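Local atomic coordinates of carboxyltransferase domain-containing protein (PDB entry 2PHC), a protein that is of unknown function but belongs to the carboxyltransferase domain C and D family and probably acts as an ATP-binding hydrolase. Residues 97-102 with 151-156; 116-121 with 166-171; 126-131 with 188-193. All blocks are in the same frame, centred on the assembly; numbering follows the deposited sequence.

Overall arrangement
All three contacts lie around the mixed sheet of a domain whose sequence family is placed in the cyclophilin-like clan, and their segments alternate along the sequence. Interaction 2 is the central, buried one, joining helix 111-119 to strand 167-171. Its centre is about 15 Å from that of interaction 1 and about 18 Å from that of interaction 3, and it touches both: Val156 CG1 meets Tyr171 CD2 at 3.8 Å, and Trp170 NE1 is 2.8 Å from Thr189 OG1, a probable hydrogen bond. Interactions 1 and 3 do not meet, their nearest atoms being about 11 Å apart. Strand 167-171 therefore bridges two more peripheral contacts, one ionic and the other apolar.

Interaction 1 of 3, residues 97-102 with 151-156; sequences GPDIEF and KPRLKV
Pro98 lies over one face of the Arg153 guanidinium, with its CG 3.9 Å above the plane and displaced toward the rim. The CB-CG edge of the proline rests against NH2, where a compact apolar ring can sit without competing for the N-H groups. Asp99, the next residue, supplies the charge. Its carboxylate meets the guanidinium end-on in a two-pronged salt bridge: NH2 of Arg153 donates to OD1 of Asp99 at 2.9 Å, and NH1 of Arg153 donates to OD2 of Asp99 at 2.8 Å. Both oxygens are approached on their syn side and both lie near the guanidinium plane. The two groups are tilted by only 27°, and the bond to OD1 is the straighter one, at 170°. The arginine can reach this far because its chain runs extended from CG to NE. Aspartate suits its place because each oxygen takes one N-H of the arginine, while OD2 also accepts from the backbone N of Ile181, tying the carboxylate to strand 180-184. This is a classic bidentate arginine-carboxylate salt bridge, linking the turn just before helix 100-107 to the segment 151-156 in a domain whose family is grouped with the cyclophilin-like folds.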
ATOM      1  N   GLY A  97      17.769   2.811  10.461  1.00 33.04           N
ATOM      2  CA  GLY A  97      17.347   4.045   9.902  1.00 34.70           C
ATOM      3  C   GLY A  97      17.819   5.162  10.770  1.00 34.98           C
ATOM      4  O   GLY A  97      17.260   5.320  11.848  1.00 38.19           O
ATOM      5  N   PRO A  98      18.942   5.831  10.418  1.00 34.54           N
ATOM      6  CA  PRO A  98      19.491   7.039  11.092  1.00 33.44           C
ATOM      7  C   PRO A  98      18.644   8.297  11.044  1.00 32.58           C
ATOM      8  O   PRO A  98      18.771   9.209  11.897  1.00 30.22           O
ATOM      9  CB  PRO A  98      20.808   7.281  10.353  1.00 33.79           C
ATOM     10  CG  PRO A  98      20.813   6.343   9.185  1.00 33.65           C
ATOM     11  CD  PRO A  98      19.920   5.224   9.504  1.00 33.82           C
ATOM     12  N   ASP A  99      17.778   8.367  10.069  1.00 31.32           N
ATOM     13  CA  ASP A  99      17.154   9.594   9.732  1.00 28.00           C
ATOM     14  C   ASP A  99      15.715   9.631  10.244  1.00 27.54           C
ATOM     15  O   ASP A  99      15.000  10.539   9.982  1.00 27.22           O
ATOM     16  CB  ASP A  99      17.179   9.757   8.230  1.00 29.55           C
ATOM     17  CG  ASP A  99      18.562   9.939   7.657  1.00 30.42           C
ATOM     18  OD1 ASP A  99      19.331  10.717   8.177  1.00 31.79           O
ATOM     19  OD2 ASP A  99      18.862   9.338   6.650  1.00 28.94           O
ATOM     20  N   ILE A 100      15.290   8.624  10.975  1.00 20.00           N
ATOM     21  CA  ILE A 100      13.894   8.525  11.362  1.00 20.00           C
ATOM     22  C   ILE A 100      13.487   9.563  12.363  1.00 20.00           C
ATOM     23  O   ILE A 100      12.381   9.983  12.405  1.00 33.00           O
ATOM     24  CB  ILE A 100      13.491   7.120  11.818  1.00 20.00           C
ATOM     25  CG1 ILE A 100      11.985   6.941  11.787  1.00 20.00           C
ATOM     26  CG2 ILE A 100      14.024   6.800  13.191  1.00 20.00           C
ATOM     27  CD1 ILE A 100      11.558   5.575  12.016  1.00 20.00           C
ATOM     28  N   GLU A 101      14.422   9.989  13.168  1.00 31.54           N
ATOM     29  CA  GLU A 101      14.116  10.989  14.169  1.00 30.58           C
ATOM     30  C   GLU A 101      13.873  12.302  13.526  1.00 28.56           C
ATOM     31  O   GLU A 101      12.987  13.041  13.960  1.00 30.70           O
ATOM     32  CB  GLU A 101      15.221  11.038  15.294  1.00 33.88           C
ATOM     33  CG  GLU A 101      15.378   9.682  16.118  1.00 38.19           C
ATOM     34  CD  GLU A 101      16.503   8.725  15.534  1.00 50.55           C
ATOM     35  OE1 GLU A 101      17.004   8.896  14.370  1.00 49.16           O
ATOM     36  OE2 GLU A 101      16.888   7.779  16.262  1.00 54.67           O
ATOM     37  N   PHE A 102      14.640  12.646  12.491  1.00 26.84           N
ATOM     38  CA  PHE A 102      14.412  13.928  11.778  1.00 25.02           C
ATOM     39  C   PHE A 102      13.084  13.880  11.001  1.00 25.74           C
ATOM     40  O   PHE A 102      12.380  14.927  10.800  1.00 26.49           O
ATOM     41  CB  PHE A 102      15.592  14.189  10.839  1.00 24.77           C
ATOM     42  CG  PHE A 102      15.381  15.353   9.905  1.00 27.61           C
ATOM     43  CD1 PHE A 102      16.017  16.592  10.131  1.00 19.92           C
ATOM     44  CD2 PHE A 102      14.558  15.219   8.763  1.00 21.13           C
ATOM     45  CE1 PHE A 102      15.805  17.639   9.289  1.00 21.56           C
ATOM     46  CE2 PHE A 102      14.311  16.316   7.959  1.00 18.27           C
ATOM     47  CZ  PHE A 102      14.949  17.508   8.179  1.00 21.69           C
ATOM     48  N   LYS A 151      23.189  16.903   1.224  1.00 40.00           N
ATOM     49  CA  LYS A 151      24.208  16.224   0.495  1.00 41.09           C
ATOM     50  C   LYS A 151      24.007  14.746   0.728  1.00 39.09           C
ATOM     51  O   LYS A 151      23.935  14.311   1.865  1.00 40.02           O
ATOM     52  CB  LYS A 151      25.413  16.582   1.259  1.00 42.97           C
ATOM     53  CD  LYS A 151      27.533  15.413   2.394  1.00 52.49           C
ATOM     54  CE  LYS A 151      27.854  14.473   3.575  1.00 54.66           C
ATOM     55  NZ  LYS A 151      28.463  15.170   4.782  1.00 55.47           N
ATOM     56  N   PRO A 152      24.003  13.964  -0.350  1.00 38.46           N
ATOM     57  CA  PRO A 152      23.908  12.502  -0.345  1.00 37.26           C
ATOM     58  C   PRO A 152      24.992  11.771   0.448  1.00 37.97           C
ATOM     59  O   PRO A 152      26.140  12.184   0.391  1.00 38.66           O
ATOM     60  CB  PRO A 152      24.064  12.132  -1.819  1.00 37.48           C
ATOM     61  CG  PRO A 152      23.724  13.392  -2.571  1.00 40.49           C
ATOM     62  CD  PRO A 152      24.060  14.544  -1.699  1.00 36.60           C
ATOM     63  N   ARG A 153      24.629  10.674   1.123  1.00 36.22           N
ATOM     64  CA  ARG A 153      25.546   9.714   1.649  1.00 37.81           C
ATOM     65  C   ARG A 153      26.221   8.947   0.530  1.00 40.38           C
ATOM     66  O   ARG A 153      25.639   8.811  -0.568  1.00 40.55           O
ATOM     67  CB  ARG A 153      24.821   8.707   2.541  1.00 38.09           C
ATOM     68  CG  ARG A 153      24.311   9.285   3.828  1.00 36.63           C
ATOM     69  CD  ARG A 153      23.972   8.203   4.782  1.00 39.95           C
ATOM     70  NE  ARG A 153      23.525   8.848   6.020  1.00 41.83           N
ATOM     71  CZ  ARG A 153      22.271   9.128   6.294  1.00 43.97           C
ATOM     72  NH1 ARG A 153      21.306   8.761   5.413  1.00 40.70           N
ATOM     73  NH2 ARG A 153      21.986   9.762   7.443  1.00 43.26           N
ATOM     74  N   LEU A 154      27.430   8.421   0.782  1.00 41.23           N
ATOM     75  CA  LEU A 154      28.193   7.835  -0.332  1.00 42.61           C
ATOM     76  C   LEU A 154      27.895   6.346  -0.492  1.00 42.37           C
ATOM     77  O   LEU A 154      28.144   5.760  -1.582  1.00 43.25           O
ATOM     78  CB  LEU A 154      29.717   8.096  -0.200  1.00 42.84           C
ATOM     79  CG  LEU A 154      30.226   9.458  -0.690  1.00 45.68           C
ATOM     80  CD1 LEU A 154      31.782   9.581  -0.550  1.00 51.50           C
ATOM     81  CD2 LEU A 154      29.785   9.728  -2.161  1.00 50.25           C
ATOM     82  N   LYS A 155      27.432   5.754   0.611  1.00 40.73           N
ATOM     83  CA  LYS A 155      27.245   4.327   0.790  1.00 41.12           C
ATOM     84  C   LYS A 155      26.021   4.164   1.687  1.00 40.33           C
ATOM     85  O   LYS A 155      26.087   4.422   2.909  1.00 42.17           O
ATOM     86  CB  LYS A 155      28.445   3.631   1.499  1.00 41.29           C
ATOM     87  CG  LYS A 155      29.517   2.988   0.606  1.00 44.83           C
ATOM     88  CD  LYS A 155      30.613   2.308   1.500  1.00 49.27           C
ATOM     89  CE  LYS A 155      31.972   2.077   0.796  1.00 48.96           C
ATOM     90  NZ  LYS A 155      32.212   0.553   0.626  1.00 50.93           N
ATOM     91  N   VAL A 156      24.911   3.714   1.097  1.00 37.60           N
ATOM     92  CA  VAL A 156      23.706   3.419   1.840  1.00 33.99           C
ATOM     93  C   VAL A 156      23.615   1.911   1.836  1.00 32.30           C
ATOM     94  O   VAL A 156      23.738   1.304   0.794  1.00 32.89           O
ATOM     95  CB  VAL A 156      22.474   4.184   1.192  1.00 34.72           C
ATOM     96  CG1 VAL A 156      21.198   3.763   1.802  1.00 32.85           C
ATOM     97  CG2 VAL A 156      22.641   5.736   1.331  1.00 31.95           C
TER

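Interaction 2 of 3, residues 116-121 with 166-171; sequences EIHSKP and KQTGWY
His118 and Thr168 meet through one hydrogen bond, which carries most of the contact. NE2 of His118 donates to OG1 of Thr168 at 2.9 Å, nearly straight at 174°, and the oxygen lies only 2° out of the imidazole plane, at the ring edge. The histidine reaches it from helix 111-119 because CG stands anti to the backbone N, which carries the ring out toward the sheet and spans backbones whose CA atoms are 8.8 Å apart. On strand 167-171 the CB of Thr168 is directed toward the helix, and OG1 lies anti to the backbone N (chi1 -171°), which puts it at NE2.

Polar partners beyond the pair extend the bond at both ends. OG1 of Thr168 is also hydrogen-bonded to the carbonyl oxygen of Gly162, and ND1 of His118 to the hydroxyl of Tyr92.

Van der Waals contacts surround these bonds. CB and CG2 of Thr168 lie 3.7 and 3.8 Å from NE2 of His118, distances that accompany the hydrogen bond. Apolar packing comes from Val161, which both residues touch; the histidine ring also meets Tyr92 and Phe208 and touches Ile182.

Both residues are buried, and their polar atoms are satisfied. Since the carbonyl of Gly162 can only accept, the hydroxyl of Thr168 must pass its own proton there while receiving the one from NE2; bonds on both nitrogens then fix the rotation of the imidazole.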
ATOM      1  N   GLU A 116       4.147   3.496  12.049  1.00 34.52           N
ATOM      2  CA  GLU A 116       2.768   3.057  11.841  1.00 34.96           C
ATOM      3  C   GLU A 116       2.251   3.636  10.548  1.00 33.79           C
ATOM      4  O   GLU A 116       1.611   2.946   9.783  1.00 33.93           O
ATOM      5  CB  GLU A 116       1.848   3.542  12.992  1.00 37.55           C
ATOM      6  CG  GLU A 116       0.336   3.734  12.649  1.00 43.13           C
ATOM      7  CD  GLU A 116      -0.480   2.423  12.772  1.00 57.07           C
ATOM      8  OE1 GLU A 116      -0.083   1.570  13.646  1.00 59.94           O
ATOM      9  OE2 GLU A 116      -1.502   2.238  12.000  1.00 57.35           O
ATOM     10  N   ILE A 117       2.557   4.914  10.316  1.00 32.85           N
ATOM     11  CA  ILE A 117       2.141   5.663   9.156  1.00 31.41           C
ATOM     12  C   ILE A 117       2.834   5.169   7.914  1.00 31.78           C
ATOM     13  O   ILE A 117       2.181   4.967   6.898  1.00 32.85           O
ATOM     14  CB  ILE A 117       2.389   7.115   9.377  1.00 31.84           C
ATOM     15  CG1 ILE A 117       1.511   7.575  10.550  1.00 32.56           C
ATOM     16  CG2 ILE A 117       2.096   7.983   8.118  1.00 30.31           C
ATOM     17  CD1 ILE A 117       1.790   9.049  10.938  1.00 33.61           C
ATOM     18  N   HIS A 118       4.142   5.006   7.983  1.00 29.57           N
ATOM     19  CA  HIS A 118       4.878   4.265   6.999  1.00 28.88           C
ATOM     20  C   HIS A 118       4.459   2.814   6.651  1.00 28.88           C
ATOM     21  O   HIS A 118       4.424   2.439   5.467  1.00 27.46           O
ATOM     22  CB  HIS A 118       6.359   4.242   7.293  1.00 26.63           C
ATOM     23  CG  HIS A 118       7.154   3.924   6.098  1.00 22.75           C
ATOM     24  ND1 HIS A 118       7.543   2.633   5.773  1.00 23.97           N
ATOM     25  CD2 HIS A 118       7.552   4.711   5.091  1.00 19.48           C
ATOM     26  CE1 HIS A 118       8.174   2.657   4.618  1.00 23.27           C
ATOM     27  NE2 HIS A 118       8.159   3.901   4.166  1.00 23.84           N
ATOM     28  N   SER A 119       4.243   1.986   7.650  1.00 29.51           N
ATOM     29  CA  SER A 119       3.953   0.600   7.378  1.00 31.04           C
ATOM     30  C   SER A 119       2.407   0.281   7.221  1.00 32.23           C
ATOM     31  O   SER A 119       2.042  -0.839   6.863  1.00 33.35           O
ATOM     32  CB  SER A 119       4.578  -0.266   8.464  1.00 31.76           C
ATOM     33  OG  SER A 119       3.813  -0.156   9.681  1.00 37.54           O
ATOM     34  N   LYS A 120       1.536   1.268   7.418  1.00 31.01           N
ATOM     35  CA  LYS A 120       0.111   1.082   7.268  1.00 32.38           C
ATOM     36  C   LYS A 120      -0.355   0.908   5.776  1.00 31.11           C
ATOM     37  O   LYS A 120      -1.000  -0.058   5.486  1.00 32.35           O
ATOM     38  CB  LYS A 120      -0.674   2.185   8.049  1.00 32.16           C
ATOM     39  CG  LYS A 120      -2.238   2.237   7.862  1.00 36.89           C
ATOM     40  CE  LYS A 120      -4.483  -1.064   6.810  1.00 64.68           C
ATOM     41  NZ  LYS A 120      -4.086  -0.977   5.343  1.00 61.54           N
ATOM     42  N   PRO A 121       0.021   1.787   4.845  1.00 29.85           N
ATOM     43  CA  PRO A 121      -0.518   1.569   3.486  1.00 29.41           C
ATOM     44  C   PRO A 121      -0.077   0.325   2.708  1.00 29.62           C
ATOM     45  O   PRO A 121       0.973  -0.315   2.961  1.00 29.55           O
ATOM     46  CB  PRO A 121      -0.089   2.805   2.697  1.00 29.72           C
ATOM     47  CG  PRO A 121       0.505   3.817   3.746  1.00 29.93           C
ATOM     48  CD  PRO A 121       0.859   2.987   4.952  1.00 28.86           C
ATOM     49  N   LYS A 166       7.176  13.044  -1.149  1.00 21.81           N
ATOM     50  CA  LYS A 166       6.068  12.159  -0.980  1.00 24.57           C
ATOM     51  C   LYS A 166       6.310  10.712  -1.399  1.00 21.32           C
ATOM     52  O   LYS A 166       5.380   9.991  -1.474  1.00 21.11           O
ATOM     53  CB  LYS A 166       4.813  12.756  -1.672  1.00 25.03           C
ATOM     54  CG  LYS A 166       4.548  14.190  -1.160  1.00 30.56           C
ATOM     55  CD  LYS A 166       3.667  15.016  -2.187  1.00 37.53           C
ATOM     56  CE  LYS A 166       3.398  16.426  -1.643  1.00 42.18           C
ATOM     57  NZ  LYS A 166       2.358  17.146  -2.468  1.00 44.60           N
ATOM     58  N   GLN A 167       7.552  10.320  -1.658  1.00 21.78           N
ATOM     59  CA  GLN A 167       7.924   8.960  -2.152  1.00 22.26           C
ATOM     60  C   GLN A 167       8.672   8.195  -1.149  1.00 20.35           C
ATOM     61  O   GLN A 167       9.567   8.727  -0.427  1.00 22.09           O
ATOM     62  CB  GLN A 167       8.964   9.027  -3.290  1.00 23.23           C
ATOM     63  CG  GLN A 167       8.723   9.894  -4.423  1.00 30.06           C
ATOM     64  CD  GLN A 167       8.131   9.061  -5.557  1.00 38.25           C
ATOM     65  OE1 GLN A 167       8.705   8.044  -5.998  1.00 38.35           O
ATOM     66  NE2 GLN A 167       6.983   9.464  -5.996  1.00 40.30           N
ATOM     67  N   THR A 168       8.428   6.932  -1.168  1.00 18.37           N
ATOM     68  CA  THR A 168       9.215   6.008  -0.421  1.00 19.78           C
ATOM     69  C   THR A 168       9.699   4.903  -1.372  1.00 19.25           C
ATOM     70  O   THR A 168       9.284   4.783  -2.499  1.00 19.64           O
ATOM     71  CB  THR A 168       8.487   5.488   0.886  1.00 20.74           C
ATOM     72  OG1 THR A 168       9.415   4.746   1.687  1.00 20.94           O
ATOM     73  CG2 THR A 168       7.237   4.644   0.587  1.00 21.55           C
ATOM     74  N   GLY A 169      10.671   4.145  -0.951  1.00 20.52           N
ATOM     75  CA  GLY A 169      11.192   3.125  -1.805  1.00 21.42           C
ATOM     76  C   GLY A 169      12.356   2.581  -1.047  1.00 21.55           C
ATOM     77  O   GLY A 169      12.533   2.927   0.111  1.00 22.06           O
ATOM     78  N   TRP A 170      13.149   1.742  -1.681  1.00 20.71           N
ATOM     79  CA  TRP A 170      14.358   1.267  -1.030  1.00 21.37           C
ATOM     80  C   TRP A 170      15.537   1.079  -2.024  1.00 21.53           C
ATOM     81  O   TRP A 170      15.324   0.801  -3.215  1.00 19.77           O
ATOM     82  CB  TRP A 170      14.102  -0.014  -0.258  1.00 20.91           C
ATOM     83  CG  TRP A 170      13.829  -1.274  -1.103  1.00 22.31           C
ATOM     84  CD1 TRP A 170      14.738  -2.140  -1.597  1.00 27.48           C
ATOM     85  CD2 TRP A 170      12.525  -1.823  -1.463  1.00 23.38           C
ATOM     86  NE1 TRP A 170      14.118  -3.191  -2.237  1.00 23.65           N
ATOM     87  CE2 TRP A 170      12.762  -2.991  -2.214  1.00 20.60           C
ATOM     88  CE3 TRP A 170      11.188  -1.415  -1.226  1.00 17.06           C
ATOM     89  CZ2 TRP A 170      11.708  -3.807  -2.714  1.00 23.35           C
ATOM     90  CZ3 TRP A 170      10.126  -2.223  -1.775  1.00 22.14           C
ATOM     91  CH2 TRP A 170      10.394  -3.395  -2.460  1.00 18.77           C
ATOM     92  N   TYR A 171      16.746   1.303  -1.493  1.00 20.76           N
ATOM     93  CA  TYR A 171      18.009   0.881  -2.080  1.00 23.43           C
ATOM     94  C   TYR A 171      18.169  -0.623  -2.043  1.00 25.74           C
ATOM     95  O   TYR A 171      18.184  -1.211  -0.940  1.00 27.53           O
ATOM     96  CB  TYR A 171      19.119   1.536  -1.321  1.00 23.25           C
ATOM     97  CG  TYR A 171      19.003   3.033  -1.370  1.00 22.04           C
ATOM     98  CD1 TYR A 171      19.708   3.731  -2.283  1.00 24.22           C
ATOM     99  CD2 TYR A 171      18.195   3.720  -0.496  1.00 22.89           C
ATOM    100  CE1 TYR A 171      19.635   5.093  -2.355  1.00 28.73           C
ATOM    101  CE2 TYR A 171      18.127   5.121  -0.519  1.00 26.97           C
ATOM    102  CZ  TYR A 171      18.821   5.785  -1.467  1.00 27.90           C
ATOM    103  OH  TYR A 171      18.747   7.130  -1.595  1.00 23.58           O
TER

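Interaction 3 of 3, residues 126-131 with 188-193; sequences YFLGFL and RTFNPG
Phe190 pushes its ring in beside the last two residues of strand 123-129, Leu128 and Gly129, and Phe130 just after it. Its CB points toward that segment, and a chi1 of -68° sets CG beside the backbone N, opposite the carbonyl carbon, laying the ring along Leu128, Gly129 and Phe130. The far end of the ring, CZ, lies 3.5 Å from CD2 of Leu128. CE1 of Phe190 comes to 3.2 Å from the carbonyl oxygen of Gly129, which approaches the ring obliquely. CD1 of Phe190 meets CE1 of Phe130 at 3.6 Å.

Phe130 takes a similar first torsion, chi1 -57°, and although its CB does not aim at the loop, the ring swings over to it. The two phenylalanine rings are inclined at 54° with centroids 5.3 Å apart, an oblique pairing. While CD2 of Leu128 reaches Phe190, the same side chain packs on Ala135 of strand 134-138 and on Ser198 and Pro202, so a branched aliphatic residue can serve several neighbours at once.

Phe190 also touches Ala172, just past strand 167-171. The contact thus lays the loop between strands 180-184 and 205-211 against the end of strand 123-129.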
ATOM      1  N   TYR A 126       5.788   0.998  -8.770  1.00 24.90           N
ATOM      2  CA  TYR A 126       5.479   1.631 -10.054  1.00 22.94           C
ATOM      3  C   TYR A 126       6.689   1.610 -11.007  1.00 21.80           C
ATOM      4  O   TYR A 126       6.521   1.712 -12.199  1.00 20.45           O
ATOM      5  CB  TYR A 126       4.801   3.035  -9.884  1.00 22.62           C
ATOM      6  CG  TYR A 126       5.733   4.143  -9.372  1.00 22.81           C
ATOM      7  CD1 TYR A 126       6.583   4.757 -10.212  1.00 25.27           C
ATOM      8  CD2 TYR A 126       5.698   4.571  -8.028  1.00 29.59           C
ATOM      9  CE1 TYR A 126       7.493   5.805  -9.782  1.00 28.78           C
ATOM     10  CE2 TYR A 126       6.597   5.642  -7.543  1.00 31.12           C
ATOM     11  CZ  TYR A 126       7.468   6.229  -8.451  1.00 26.18           C
ATOM     12  OH  TYR A 126       8.311   7.230  -8.053  1.00 29.65           O
ATOM     13  N   PHE A 127       7.898   1.375 -10.510  1.00 21.65           N
ATOM     14  CA  PHE A 127       9.066   1.420 -11.400  1.00 21.72           C
ATOM     15  C   PHE A 127      10.117   0.675 -10.684  1.00 21.25           C
ATOM     16  O   PHE A 127      10.155   0.786  -9.481  1.00 20.86           O
ATOM     17  CB  PHE A 127       9.530   2.902 -11.653  1.00 22.08           C
ATOM     18  CG  PHE A 127      10.657   3.035 -12.691  1.00 20.84           C
ATOM     19  CD1 PHE A 127      10.380   3.104 -14.038  1.00 21.49           C
ATOM     20  CD2 PHE A 127      11.975   3.105 -12.302  1.00 26.70           C
ATOM     21  CE1 PHE A 127      11.413   3.220 -14.981  1.00 25.87           C
ATOM     22  CE2 PHE A 127      13.001   3.252 -13.244  1.00 24.95           C
ATOM     23  CZ  PHE A 127      12.716   3.289 -14.571  1.00 22.35           C
ATOM     24  N   LEU A 128      10.963  -0.077 -11.417  1.00 21.51           N
ATOM     25  CA  LEU A 128      12.187  -0.630 -10.848  1.00 22.25           C
ATOM     26  C   LEU A 128      13.456  -0.186 -11.667  1.00 23.22           C
ATOM     27  O   LEU A 128      13.488  -0.251 -12.926  1.00 20.66           O
ATOM     28  CB  LEU A 128      12.144  -2.157 -10.823  1.00 22.19           C
ATOM     29  CG  LEU A 128      10.983  -2.750  -9.974  1.00 24.72           C
ATOM     30  CD1 LEU A 128      10.933  -4.239 -10.281  1.00 27.56           C
ATOM     31  CD2 LEU A 128      11.256  -2.571  -8.454  1.00 23.08           C
ATOM     32  N   GLY A 129      14.526   0.102 -10.932  1.00 22.70           N
ATOM     33  CA  GLY A 129      15.815   0.270 -11.587  1.00 24.40           C
ATOM     34  C   GLY A 129      16.766  -0.776 -11.080  1.00 26.10           C
ATOM     35  O   GLY A 129      16.589  -1.291  -9.931  1.00 25.20           O
ATOM     36  N   PHE A 130      17.650  -1.044 -11.982  1.00 26.07           N
ATOM     37  CA  PHE A 130      18.656  -1.963 -11.881  1.00 29.60           C
ATOM     38  C   PHE A 130      19.914  -1.215 -12.118  1.00 31.48           C
ATOM     39  O   PHE A 130      20.110  -0.314 -12.870  1.00 25.93           O
ATOM     40  CB  PHE A 130      18.480  -3.137 -12.817  1.00 28.85           C
ATOM     41  CG  PHE A 130      17.215  -3.848 -12.637  1.00 30.47           C
ATOM     42  CD1 PHE A 130      17.123  -4.887 -11.788  1.00 29.55           C
ATOM     43  CD2 PHE A 130      16.122  -3.486 -13.336  1.00 28.05           C
ATOM     44  CE1 PHE A 130      15.961  -5.560 -11.638  1.00 31.86           C
ATOM     45  CE2 PHE A 130      14.948  -4.153 -13.181  1.00 30.88           C
ATOM     46  CZ  PHE A 130      14.875  -5.200 -12.337  1.00 27.48           C
ATOM     47  N   LEU A 131      20.748  -1.633 -11.281  1.00 33.27           N
ATOM     48  CA  LEU A 131      22.203  -1.431 -11.272  1.00 36.30           C
ATOM     49  C   LEU A 131      22.605   0.073 -10.979  1.00 36.45           C
ATOM     50  O   LEU A 131      23.418   0.703 -11.719  1.00 37.29           O
ATOM     51  CB  LEU A 131      22.783  -1.960 -12.611  1.00 37.22           C
ATOM     52  CG  LEU A 131      22.719  -3.485 -13.007  1.00 40.91           C
ATOM     53  CD1 LEU A 131      23.230  -3.806 -14.443  1.00 41.23           C
ATOM     54  N   ARG A 188      17.296 -10.183   0.469  1.00 36.01           N
ATOM     55  CA  ARG A 188      18.020  -9.730  -0.712  1.00 34.51           C
ATOM     56  C   ARG A 188      16.937  -9.547  -1.757  1.00 35.03           C
ATOM     57  O   ARG A 188      16.555 -10.509  -2.469  1.00 34.19           O
ATOM     58  CB  ARG A 188      19.019 -10.741  -1.161  1.00 34.96           C
ATOM     59  CG  ARG A 188      19.984 -10.207  -2.173  1.00 39.94           C
ATOM     60  CD  ARG A 188      21.055 -11.253  -2.524  1.00 44.65           C
ATOM     61  NE  ARG A 188      21.774 -10.844  -3.729  1.00 44.18           N
ATOM     62  CZ  ARG A 188      22.905 -11.397  -4.143  1.00 46.54           C
ATOM     63  NH1 ARG A 188      23.442 -12.388  -3.447  1.00 46.33           N
ATOM     64  NH2 ARG A 188      23.489 -10.964  -5.252  1.00 44.15           N
ATOM     65  N   THR A 189      16.465  -8.295  -1.863  1.00 33.58           N
ATOM     66  CA  THR A 189      15.314  -7.966  -2.732  1.00 32.04           C
ATOM     67  C   THR A 189      15.585  -8.017  -4.245  1.00 30.84           C
ATOM     68  O   THR A 189      14.672  -8.275  -5.053  1.00 31.60           O
ATOM     69  CB  THR A 189      14.646  -6.615  -2.317  1.00 31.66           C
ATOM     70  OG1 THR A 189      15.605  -5.558  -2.411  1.00 30.74           O
ATOM     71  CG2 THR A 189      14.044  -6.701  -0.868  1.00 29.71           C
ATOM     72  N   PHE A 190      16.824  -7.767  -4.640  1.00 31.07           N
ATOM     73  CA  PHE A 190      17.261  -7.912  -6.027  1.00 30.10           C
ATOM     74  C   PHE A 190      18.450  -8.895  -6.077  1.00 29.90           C
ATOM     75  O   PHE A 190      19.459  -8.771  -5.382  1.00 30.37           O
ATOM     76  CB  PHE A 190      17.654  -6.531  -6.706  1.00 31.46           C
ATOM     77  CG  PHE A 190      16.477  -5.530  -6.967  1.00 28.64           C
ATOM     78  CD1 PHE A 190      16.446  -4.779  -8.149  1.00 29.89           C
ATOM     79  CD2 PHE A 190      15.479  -5.267  -5.997  1.00 31.47           C
ATOM     80  CE1 PHE A 190      15.420  -3.797  -8.380  1.00 21.53           C
ATOM     81  CE2 PHE A 190      14.448  -4.313  -6.192  1.00 25.36           C
ATOM     82  CZ  PHE A 190      14.471  -3.549  -7.380  1.00 27.39           C
ATOM     83  N   ASN A 191      18.394  -9.859  -6.947  1.00 31.05           N
ATOM     84  CA  ASN A 191      19.405 -10.897  -6.875  1.00 33.55           C
ATOM     85  C   ASN A 191      19.570 -11.365  -8.241  1.00 35.15           C
ATOM     86  O   ASN A 191      18.720 -12.097  -8.681  1.00 34.87           O
ATOM     87  CB  ASN A 191      18.961 -12.053  -5.966  1.00 32.50           C
ATOM     88  CG  ASN A 191      20.060 -13.095  -5.774  1.00 33.96           C
ATOM     89  OD1 ASN A 191      21.027 -13.150  -6.541  1.00 31.10           O
ATOM     90  ND2 ASN A 191      19.882 -13.960  -4.779  1.00 30.70           N
ATOM     91  N   PRO A 192      20.631 -10.896  -8.960  1.00 37.52           N
ATOM     92  CA  PRO A 192      20.757 -11.366 -10.363  1.00 39.27           C
ATOM     93  C   PRO A 192      20.983 -12.907 -10.248  1.00 39.36           C
ATOM     94  O   PRO A 192      21.325 -13.418  -9.156  1.00 40.69           O
ATOM     95  CB  PRO A 192      21.975 -10.563 -10.901  1.00 40.68           C
ATOM     96  CG  PRO A 192      22.861 -10.388  -9.667  1.00 40.28           C
ATOM     97  CD  PRO A 192      21.780 -10.071  -8.558  1.00 37.50           C
ATOM     98  N   GLY A 193      20.697 -13.731 -11.226  1.00 39.45           N
ATOM     99  CA  GLY A 193      20.826 -15.167 -10.765  1.00 39.82           C
ATOM    100  C   GLY A 193      19.800 -15.745  -9.753  1.00 39.38           C
ATOM    101  O   GLY A 193      19.985 -16.832  -9.185  1.00 37.40           O
TER